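Local coordinates for peptidyl tryptophan dihydroxylase (Pseudomonas putida, PDB 7CTQ), which probably uses bound FAD to dihydroxylate a peptidyl tryptophan, in the biogenesis of the tryptophylquinone cofactor of quinohemoprotein amine dehydrogenase, at residues R7-G12 against H123-D128; E251-D256 against N290-R295; S281-P286 against Q307-Q312. One frame throughout, in Å; residues are numbered along the deposited sequence. Where two conformers were deposited one is given.

Contact 1 (R7-G12 against H123-D128)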
loop_
_atom_site.group_PDB
_atom_site.type_symbol
_atom_site.label_atom_id
_atom_site.label_comp_id
_atom_site.label_asym_id
_atom_site.label_seq_id
_atom_site.Cartn_x
_atom_site.Cartn_y
_atom_site.Cartn_z
ATOM N N ARG A 7 19.917 8.881 15.536
ATOM C CA ARG A 7 20.125 7.543 14.992
ATOM C C ARG A 7 18.792 7.004 14.488
ATOM O O ARG A 7 17.929 6.627 15.288
ATOM C CB ARG A 7 20.707 6.624 16.064
ATOM C CG ARG A 7 22.221 6.546 16.073
ATOM C CD ARG A 7 22.714 5.210 16.623
ATOM N NE ARG A 7 22.188 4.060 15.885
ATOM C CZ ARG A 7 22.923 3.262 15.114
ATOM N NH1 ARG A 7 24.222 3.492 14.969
ATOM N NH2 ARG A 7 22.360 2.235 14.483
ATOM N N ILE A 8 18.615 6.956 13.170
ATOM C CA ILE A 8 17.378 6.455 12.573
ATOM C C ILE A 8 17.619 5.048 12.055
ATOM O O ILE A 8 18.468 4.836 11.179
ATOM C CB ILE A 8 16.876 7.359 11.436
ATOM C CG1 ILE A 8 16.608 8.783 11.938
ATOM C CG2 ILE A 8 15.624 6.745 10.825
ATOM C CD1 ILE A 8 16.481 9.808 10.834
ATOM N N VAL A 9 16.855 4.084 12.563
ATOM C CA VAL A 9 16.939 2.704 12.102
ATOM C C VAL A 9 15.589 2.299 11.531
ATOM O O VAL A 9 14.552 2.476 12.185
ATOM C CB VAL A 9 17.358 1.742 13.229
ATOM C CG1 VAL A 9 17.470 0.333 12.677
ATOM C CG2 VAL A 9 18.671 2.203 13.879
ATOM N N VAL A 10 15.612 1.747 10.318
ATOM C CA VAL A 10 14.442 1.212 9.632
ATOM C C VAL A 10 14.494 -0.311 9.706
ATOM O O VAL A 10 15.507 -0.920 9.336
ATOM C CB VAL A 10 14.398 1.675 8.164
ATOM C CG1 VAL A 10 13.244 0.993 7.410
ATOM C CG2 VAL A 10 14.309 3.210 8.065
ATOM N N LEU A 11 13.401 -0.930 10.156
ATOM C CA LEU A 11 13.277 -2.385 10.200
ATOM C C LEU A 11 12.501 -2.866 8.987
ATOM O O LEU A 11 11.310 -2.558 8.847
ATOM C CB LEU A 11 12.577 -2.853 11.475
ATOM C CG LEU A 11 12.964 -2.143 12.763
ATOM C CD1 LEU A 11 12.194 -2.717 13.945
ATOM C CD2 LEU A 11 14.468 -2.246 12.990
ATOM N N GLY A 12 13.164 -3.630 8.124
ATOM C CA GLY A 12 12.523 -4.181 6.943
ATOM C C GLY A 12 12.883 -3.433 5.674
ATOM O O GLY A 12 12.845 -2.194 5.635
ATOM N N HIS A 123 15.512 3.115 21.320
ATOM C CA HIS A 123 15.006 1.835 20.850
ATOM C C HIS A 123 16.120 0.802 20.909
ATOM O O HIS A 123 17.201 1.017 20.351
ATOM C CB HIS A 123 14.468 1.949 19.424
ATOM C CG HIS A 123 13.234 2.782 19.323
ATOM N ND1 HIS A 123 11.968 2.239 19.348
ATOM C CD2 HIS A 123 13.070 4.119 19.212
ATOM C CE1 HIS A 123 11.076 3.207 19.257
ATOM N NE2 HIS A 123 11.719 4.358 19.170
ATOM N N GLY A 124 15.855 -0.311 21.584
ATOM C CA GLY A 124 16.813 -1.391 21.645
ATOM C C GLY A 124 16.463 -2.507 20.689
ATOM O O GLY A 124 15.674 -3.396 21.020
ATOM N N ILE A 125 17.046 -2.473 19.498
ATOM C CA ILE A 125 16.740 -3.438 18.449
ATOM C C ILE A 125 17.702 -4.605 18.582
ATOM O O ILE A 125 18.879 -4.500 18.227
ATOM C CB ILE A 125 16.833 -2.810 17.057
ATOM C CG1 ILE A 125 16.380 -1.349 17.109
ATOM C CG2 ILE A 125 16.020 -3.618 16.055
ATOM C CD1 ILE A 125 16.400 -0.687 15.775
ATOM N N ARG A 126 17.186 -5.724 19.067
ATOM C CA ARG A 126 17.978 -6.911 19.333
ATOM C C ARG A 126 17.769 -7.894 18.187
ATOM O O ARG A 126 16.628 -8.240 17.863
ATOM C CB ARG A 126 17.574 -7.496 20.688
ATOM C CG ARG A 126 17.896 -6.518 21.835
ATOM C CD ARG A 126 17.059 -6.732 23.095
ATOM N NE ARG A 126 17.624 -7.763 23.955
ATOM C CZ ARG A 126 17.221 -9.029 23.962
ATOM N NH1 ARG A 126 16.231 -9.414 23.166
ATOM N NH2 ARG A 126 17.800 -9.907 24.772
ATOM N N LEU A 127 18.865 -8.300 17.551
ATOM C CA LEU A 127 18.847 -9.165 16.381
ATOM C C LEU A 127 19.104 -10.615 16.780
ATOM O O LEU A 127 19.619 -10.905 17.864
ATOM C CB LEU A 127 19.896 -8.709 15.362
ATOM C CG LEU A 127 19.411 -7.859 14.188
ATOM C CD1 LEU A 127 19.087 -6.436 14.637
ATOM C CD2 LEU A 127 20.448 -7.857 13.075
ATOM N N ASP A 128 18.749 -11.528 15.869
ATOM C CA ASP A 128 18.874 -12.960 16.143
ATOM C C ASP A 128 20.311 -13.370 16.443
ATOM O O ASP A 128 20.538 -14.273 17.256
ATOM C CB ASP A 128 18.332 -13.761 14.959
ATOM C CG ASP A 128 17.030 -14.467 15.276
ATOM O OD1 ASP A 128 16.345 -14.892 14.321
ATOM O OD2 ASP A 128 16.703 -14.624 16.470
#

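Contact 2 (E251-D256 against N290-R295)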
loop_
_atom_site.group_PDB
_atom_site.type_symbol
_atom_site.label_atom_id
_atom_site.label_comp_id
_atom_site.label_asym_id
_atom_site.label_seq_id
_atom_site.Cartn_x
_atom_site.Cartn_y
_atom_site.Cartn_z
ATOM N N GLU A 251 -2.346 1.531 15.754
ATOM C CA GLU A 251 -1.412 2.633 15.968
ATOM C C GLU A 251 -0.392 2.627 14.840
ATOM O O GLU A 251 0.129 1.568 14.488
ATOM C CB GLU A 251 -0.688 2.502 17.313
ATOM C CG GLU A 251 -1.602 2.497 18.515
ATOM C CD GLU A 251 -2.566 3.661 18.498
ATOM O OE1 GLU A 251 -2.106 4.800 18.252
ATOM O OE2 GLU A 251 -3.780 3.435 18.721
ATOM N N CYS A 252 -0.082 3.794 14.283
ATOM C CA CYS A 252 0.887 3.826 13.198
ATOM C C CYS A 252 1.974 4.881 13.349
ATOM O O CYS A 252 2.821 4.990 12.455
ATOM C CB CYS A 252 0.181 4.022 11.848
ATOM S SG CYS A 252 -0.927 5.426 11.789
ATOM N N VAL A 253 1.981 5.654 14.434
ATOM C CA VAL A 253 3.041 6.636 14.650
ATOM C C VAL A 253 3.095 6.997 16.134
ATOM O O VAL A 253 2.064 7.097 16.804
ATOM C CB VAL A 253 2.837 7.882 13.751
ATOM C CG1 VAL A 253 1.457 8.495 13.981
ATOM C CG2 VAL A 253 3.944 8.906 13.964
ATOM N N GLY A 254 4.316 7.200 16.635
ATOM C CA GLY A 254 4.573 7.580 18.013
ATOM C C GLY A 254 5.479 8.793 18.109
ATOM O O GLY A 254 5.746 9.459 17.101
ATOM N N GLN A 255 5.955 9.099 19.319
ATOM C CA GLN A 255 6.893 10.204 19.493
ATOM C C GLN A 255 8.210 9.943 18.775
ATOM O O GLN A 255 8.873 10.884 18.324
ATOM C CB GLN A 255 7.150 10.439 20.981
ATOM C CG GLN A 255 5.911 10.813 21.756
ATOM C CD GLN A 255 5.262 12.071 21.216
ATOM O OE1 GLN A 255 4.155 12.030 20.672
ATOM N NE2 GLN A 255 5.954 13.203 21.359
ATOM N N ASP A 256 8.594 8.682 18.648
ATOM C CA ASP A 256 9.890 8.334 18.083
ATOM C C ASP A 256 9.790 7.092 17.220
ATOM O O ASP A 256 10.755 6.328 17.112
ATOM C CB ASP A 256 10.949 8.126 19.179
ATOM C CG ASP A 256 10.533 7.088 20.225
ATOM O OD1 ASP A 256 9.612 6.281 19.969
ATOM O OD2 ASP A 256 11.147 7.070 21.315
ATOM N N ASN A 290 10.762 13.947 9.815
ATOM C CA ASN A 290 11.485 15.212 9.873
ATOM C C ASN A 290 10.862 16.160 10.893
ATOM O O ASN A 290 11.576 16.845 11.643
ATOM C CB ASN A 290 11.514 15.843 8.474
ATOM C CG ASN A 290 12.349 17.098 8.415
ATOM O OD1 ASN A 290 13.527 17.095 8.790
ATOM N ND2 ASN A 290 11.745 18.192 7.946
ATOM N N THR A 291 9.528 16.186 10.962
ATOM C CA THR A 291 8.868 16.987 11.983
ATOM C C THR A 291 9.119 16.410 13.369
ATOM O O THR A 291 9.418 17.152 14.310
ATOM C CB THR A 291 7.369 17.085 11.703
ATOM O OG1 THR A 291 7.166 17.386 10.311
ATOM C CG2 THR A 291 6.733 18.197 12.570
ATOM N N LEU A 292 9.042 15.089 13.502
ATOM C CA LEU A 292 9.181 14.479 14.812
ATOM C C LEU A 292 10.565 14.747 15.399
ATOM O O LEU A 292 10.715 14.828 16.626
ATOM C CB LEU A 292 8.906 12.976 14.711
ATOM C CG LEU A 292 7.428 12.585 14.505
ATOM C CD1 LEU A 292 7.280 11.095 14.316
ATOM C CD2 LEU A 292 6.550 13.048 15.664
ATOM N N LEU A 293 11.571 14.926 14.538
ATOM C CA LEU A 293 12.963 15.106 14.947
ATOM C C LEU A 293 13.377 16.569 15.057
ATOM O O LEU A 293 14.071 16.930 16.014
ATOM C CB LEU A 293 13.885 14.378 13.970
ATOM C CG LEU A 293 13.686 12.860 13.962
ATOM C CD1 LEU A 293 14.484 12.200 12.860
ATOM C CD2 LEU A 293 14.047 12.265 15.312
ATOM N N ARG A 294 12.968 17.418 14.111
ATOM C CA ARG A 294 13.333 18.833 14.087
ATOM C C ARG A 294 12.402 19.725 14.900
ATOM O O ARG A 294 12.856 20.733 15.454
ATOM C CB ARG A 294 13.364 19.359 12.646
ATOM C CG ARG A 294 14.419 18.726 11.756
ATOM C CD ARG A 294 15.764 18.604 12.459
ATOM N NE ARG A 294 16.816 18.366 11.479
ATOM C CZ ARG A 294 17.863 17.572 11.669
ATOM N NH1 ARG A 294 18.014 16.930 12.823
ATOM N NH2 ARG A 294 18.761 17.420 10.699
ATOM N N ARG A 295 11.108 19.424 14.965
ATOM C CA ARG A 295 10.180 20.187 15.802
ATOM C C ARG A 295 9.321 19.215 16.617
ATOM O O ARG A 295 8.100 19.113 16.428
ATOM C CB ARG A 295 9.360 21.163 14.948
ATOM C CG ARG A 295 10.239 22.306 14.323
ATOM C CD ARG A 295 9.466 23.622 14.009
ATOM N NE ARG A 295 8.902 24.232 15.204
ATOM C CZ ARG A 295 8.058 25.264 15.219
ATOM N NH1 ARG A 295 7.643 25.832 14.090
ATOM N NH2 ARG A 295 7.611 25.729 16.374
HETATM O O HOH W 1 9.114 13.771 18.643
#

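Contact 3 (S281-P286 against Q307-Q312)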
loop_
_atom_site.group_PDB
_atom_site.type_symbol
_atom_site.label_atom_id
_atom_site.label_comp_id
_atom_site.label_asym_id
_atom_site.label_seq_id
_atom_site.Cartn_x
_atom_site.Cartn_y
_atom_site.Cartn_z
ATOM N N SER A 281 1.817 4.845 1.169
ATOM C CA SER A 281 1.783 5.009 2.614
ATOM C C SER A 281 3.101 5.556 3.138
ATOM O O SER A 281 3.124 6.189 4.196
ATOM C CB SER A 281 1.450 3.675 3.281
ATOM O OG SER A 281 2.551 2.783 3.198
ATOM N N ALA A 282 4.200 5.342 2.405
ATOM C CA ALA A 282 5.512 5.823 2.818
ATOM C C ALA A 282 5.880 7.160 2.198
ATOM O O ALA A 282 6.875 7.766 2.615
ATOM C CB ALA A 282 6.592 4.788 2.462
ATOM N N LEU A 283 5.084 7.645 1.239
ATOM C CA LEU A 283 5.466 8.815 0.456
ATOM C C LEU A 283 5.735 10.025 1.343
ATOM O O LEU A 283 6.725 10.736 1.148
ATOM C CB LEU A 283 4.374 9.137 -0.568
ATOM C CG LEU A 283 4.628 10.348 -1.477
ATOM C CD1 LEU A 283 5.714 10.043 -2.514
ATOM C CD2 LEU A 283 3.340 10.864 -2.151
ATOM N N GLN A 284 4.871 10.283 2.320
ATOM C CA GLN A 284 5.069 11.431 3.191
ATOM C C GLN A 284 5.535 11.032 4.587
ATOM O O GLN A 284 5.563 11.872 5.490
ATOM C CB GLN A 284 3.792 12.277 3.221
ATOM C CG GLN A 284 3.557 12.883 1.830
ATOM C CD GLN A 284 2.182 13.506 1.626
ATOM O OE1 GLN A 284 1.349 13.538 2.530
ATOM N NE2 GLN A 284 1.952 14.027 0.423
ATOM N N ALA A 285 5.943 9.778 4.770
ATOM C CA ALA A 285 6.587 9.391 6.024
ATOM C C ALA A 285 7.845 10.210 6.308
ATOM O O ALA A 285 8.007 10.672 7.453
ATOM C CB ALA A 285 6.886 7.884 6.006
ATOM N N PRO A 286 8.747 10.454 5.345
ATOM C CA PRO A 286 9.940 11.252 5.685
ATOM C C PRO A 286 9.638 12.640 6.242
ATOM O O PRO A 286 10.343 13.077 7.157
ATOM C CB PRO A 286 10.709 11.315 4.355
ATOM C CG PRO A 286 10.326 10.075 3.653
ATOM C CD PRO A 286 8.873 9.856 4.000
ATOM N N GLN A 307 -1.572 9.406 10.721
ATOM C CA GLN A 307 -2.712 8.528 10.972
ATOM C C GLN A 307 -3.824 8.779 9.965
ATOM O O GLN A 307 -4.333 7.849 9.333
ATOM C CB GLN A 307 -3.253 8.746 12.384
ATOM C CG GLN A 307 -2.462 8.122 13.496
ATOM C CD GLN A 307 -2.660 8.872 14.794
ATOM O OE1 GLN A 307 -3.782 9.233 15.151
ATOM N NE2 GLN A 307 -1.563 9.156 15.483
ATOM N N GLN A 308 -4.221 10.040 9.815
ATOM C CA GLN A 308 -5.363 10.356 8.966
ATOM C C GLN A 308 -5.068 10.099 7.491
ATOM O O GLN A 308 -5.948 9.633 6.756
ATOM C CB GLN A 308 -5.787 11.801 9.215
ATOM C CG GLN A 308 -6.236 12.011 10.661
ATOM C CD GLN A 308 -6.770 13.406 10.895
ATOM O OE1 GLN A 308 -6.270 14.369 10.329
ATOM N NE2 GLN A 308 -7.806 13.517 11.714
ATOM N N ARG A 309 -3.845 10.379 7.036
ATOM C CA ARG A 309 -3.475 10.011 5.671
ATOM C C ARG A 309 -3.567 8.500 5.469
ATOM O O ARG A 309 -4.170 8.025 4.497
ATOM C CB ARG A 309 -2.064 10.516 5.337
ATOM C CG ARG A 309 -1.514 9.955 4.009
ATOM C CD ARG A 309 -0.176 10.587 3.578
ATOM N NE ARG A 309 0.412 9.891 2.427
ATOM C CZ ARG A 309 0.023 10.084 1.165
ATOM N NH1 ARG A 309 -0.949 10.948 0.894
ATOM N NH2 ARG A 309 0.600 9.418 0.174
ATOM N N ILE A 310 -2.974 7.723 6.388
ATOM C CA ILE A 310 -2.986 6.266 6.256
ATOM C C ILE A 310 -4.417 5.739 6.214
ATOM O O ILE A 310 -4.746 4.854 5.416
ATOM C CB ILE A 310 -2.185 5.616 7.406
ATOM C CG1 ILE A 310 -0.690 5.940 7.298
ATOM C CG2 ILE A 310 -2.401 4.123 7.425
ATOM C CD1 ILE A 310 -0.095 5.648 5.948
ATOM N N GLU A 311 -5.291 6.261 7.079
ATOM C CA GLU A 311 -6.664 5.771 7.091
ATOM C C GLU A 311 -7.378 6.110 5.782
ATOM O O GLU A 311 -8.059 5.254 5.197
ATOM C CB GLU A 311 -7.410 6.335 8.302
ATOM C CG GLU A 311 -8.896 5.994 8.299
ATOM C CD GLU A 311 -9.539 6.081 9.676
ATOM O OE1 GLU A 311 -10.754 5.816 9.766
ATOM O OE2 GLU A 311 -8.840 6.407 10.666
ATOM N N GLN A 312 -7.208 7.338 5.281
ATOM C CA GLN A 312 -7.860 7.689 4.019
ATOM C C GLN A 312 -7.315 6.861 2.850
ATOM O O GLN A 312 -8.087 6.418 1.984
ATOM C CB GLN A 312 -7.726 9.186 3.755
ATOM C CG GLN A 312 -8.542 10.016 4.732
ATOM C CD GLN A 312 -10.022 9.623 4.761
ATOM O OE1 GLN A 312 -10.550 9.179 5.790
ATOM N NE2 GLN A 312 -10.686 9.763 3.626
HETATM O O HOH W 2 2.695 8.855 3.424
#

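Contact 1 (R7-G12 against H123-D128)
Ile125 places CG1 roughly anti to its carbonyl carbon, at a chi1 of -34° that is well short of staggered, and then runs straight on to CD1 (chi2 -178°), which delivers that methyl to Val9. Val9 meets it with CG1, the branch set anti to its own backbone N (chi1 -178°). The two side chains reach toward each other tip to tip. Ile125 CD1 lies 3.4 Å from Val9 CG1, tighter than usual for two carbons, and 3.6 Å from Val9 CB. Leu11, two residues on in strand 8-11, meets Ile125 at a slant. Its CD2 rests 3.7 Å from Ile125 CG2 and equally close to Ile125 CD1, so one leucine methyl touches both branches of the isoleucine. The two backbones stay well apart: the CA atoms of Val9 and Ile125 are 8.8 Å from each other. Side chains alone bridge that distance, and all three are buried. Leu138 also touches Leu11 and Ile125. Val34 and Ala135 border Val9. Strand 8-11 is flanked by strands 31-35 and 137-140, whereas strand 123-127 is the middle of the antiparallel meander 108-119, 123-127, 132-135. The contact therefore packs the meander against the parallel strands. Gly12, just after strand 8-11, touches FAD and begins a GxGxxG sequence. Such a meander over a parallel sheet is characteristic of the Rossmann-type FAD-binding domain of flavoprotein monooxygenases.

Contact 2 (E251-D256 against N290-R295)
Loop 251-256 passes the last turn of helix 285-294, with the CA atoms of Gln255 and Leu292 6.7 Å apart. The loop leads into strand 257-259, the edge strand of the Rossmann-type sheet, so the contact packs a helix end against the approach to that sheet. The helix closes with regular backbone bonds from Arg294 N to Asn290 O and from Arg295 N to Thr291 O. Leu292 carries the side-chain contact. Its CG stands anti to the carbonyl carbon (chi1 -73°), and both methyls meet the loop. CD1 is 4.0 Å from Val253 CG2, the two side chains crossing at a slant. The same CD1 lies 3.6 Å from Gly254 O. CD2 is 3.9 Å from Gly254 O as well, so the leucine fork covers this carbonyl oxygen with two methyls. CD2 also approaches Gln255 O. Phe137 of the neighbouring strand and Ala299 of helix 299-327 add to the apolar surroundings of Leu292. The polar part of the contact is indirect. Water 1 bridges the two backbones, donating one hydrogen to Gln255 O at 2.9 Å and the other to Leu292 O at 2.8 Å.

Contact 3 (S281-P286 against Q307-Q312)
The guanidinium of Arg309 has the Gln284 amide over one face and water 2 at its edge, in plane. Gln284 CD stands 3.9 Å above the guanidinium plane, displaced toward the rim, and the two planes are 31° apart. Gln284 OE1 comes nearest to the aliphatic part, 3.5 Å from Arg309 CD. Arg309 reaches this place as an extended chain, its CG trans to the backbone N (chi1 170°). Its NH2 lies 3.9 Å from Leu283 CB and hydrogen-bonds to Ser280 O. One residue further along the helix, Ile310 CD1 packs 3.7 Å from Ser281 CB. Water 2 accepts from Arg309 NE at 2.7 Å and from Gln284 N at 2.8 Å. It also donates a weak bond to Ser281 O. Gln284 is the N-cap residue of helix 285-294, so the water sits where the chain turns from helix 274-282 into the next. A leucine at this position of Arg309 would probably cost water 2 its bond from NE and Ser280 O its bond from NH2, and leave the Gln284 amide without its flat partner. The chemistry implies that helix 299-327 grips the break between two helices mainly through one charged side chain, by one direct bond to a backbone carbonyl and a shared water.

Contacts 1 and 2 have centres 16 Å apart and touch directly. His123 NE2 lies 3.0 Å from Asp256 OD1, a probable hydrogen bond, and Ile8 CD1 packs 3.7 Å from Leu293 CD1. Contacts 2 and 3 are closer, with centres 12 Å apart, and share helix 285-294. Their segments alternate along the chain, and Val253 of contact 2 touches Gln307 of contact 3. Contacts 1 and 3 do not meet: their nearest atoms are about 8 Å apart and their centres 21 Å. Contact 2 thus connects the other two. Both of those approach the cofactor, the side chains of Leu11 and Ser281 each lying about 6 Å from FAD.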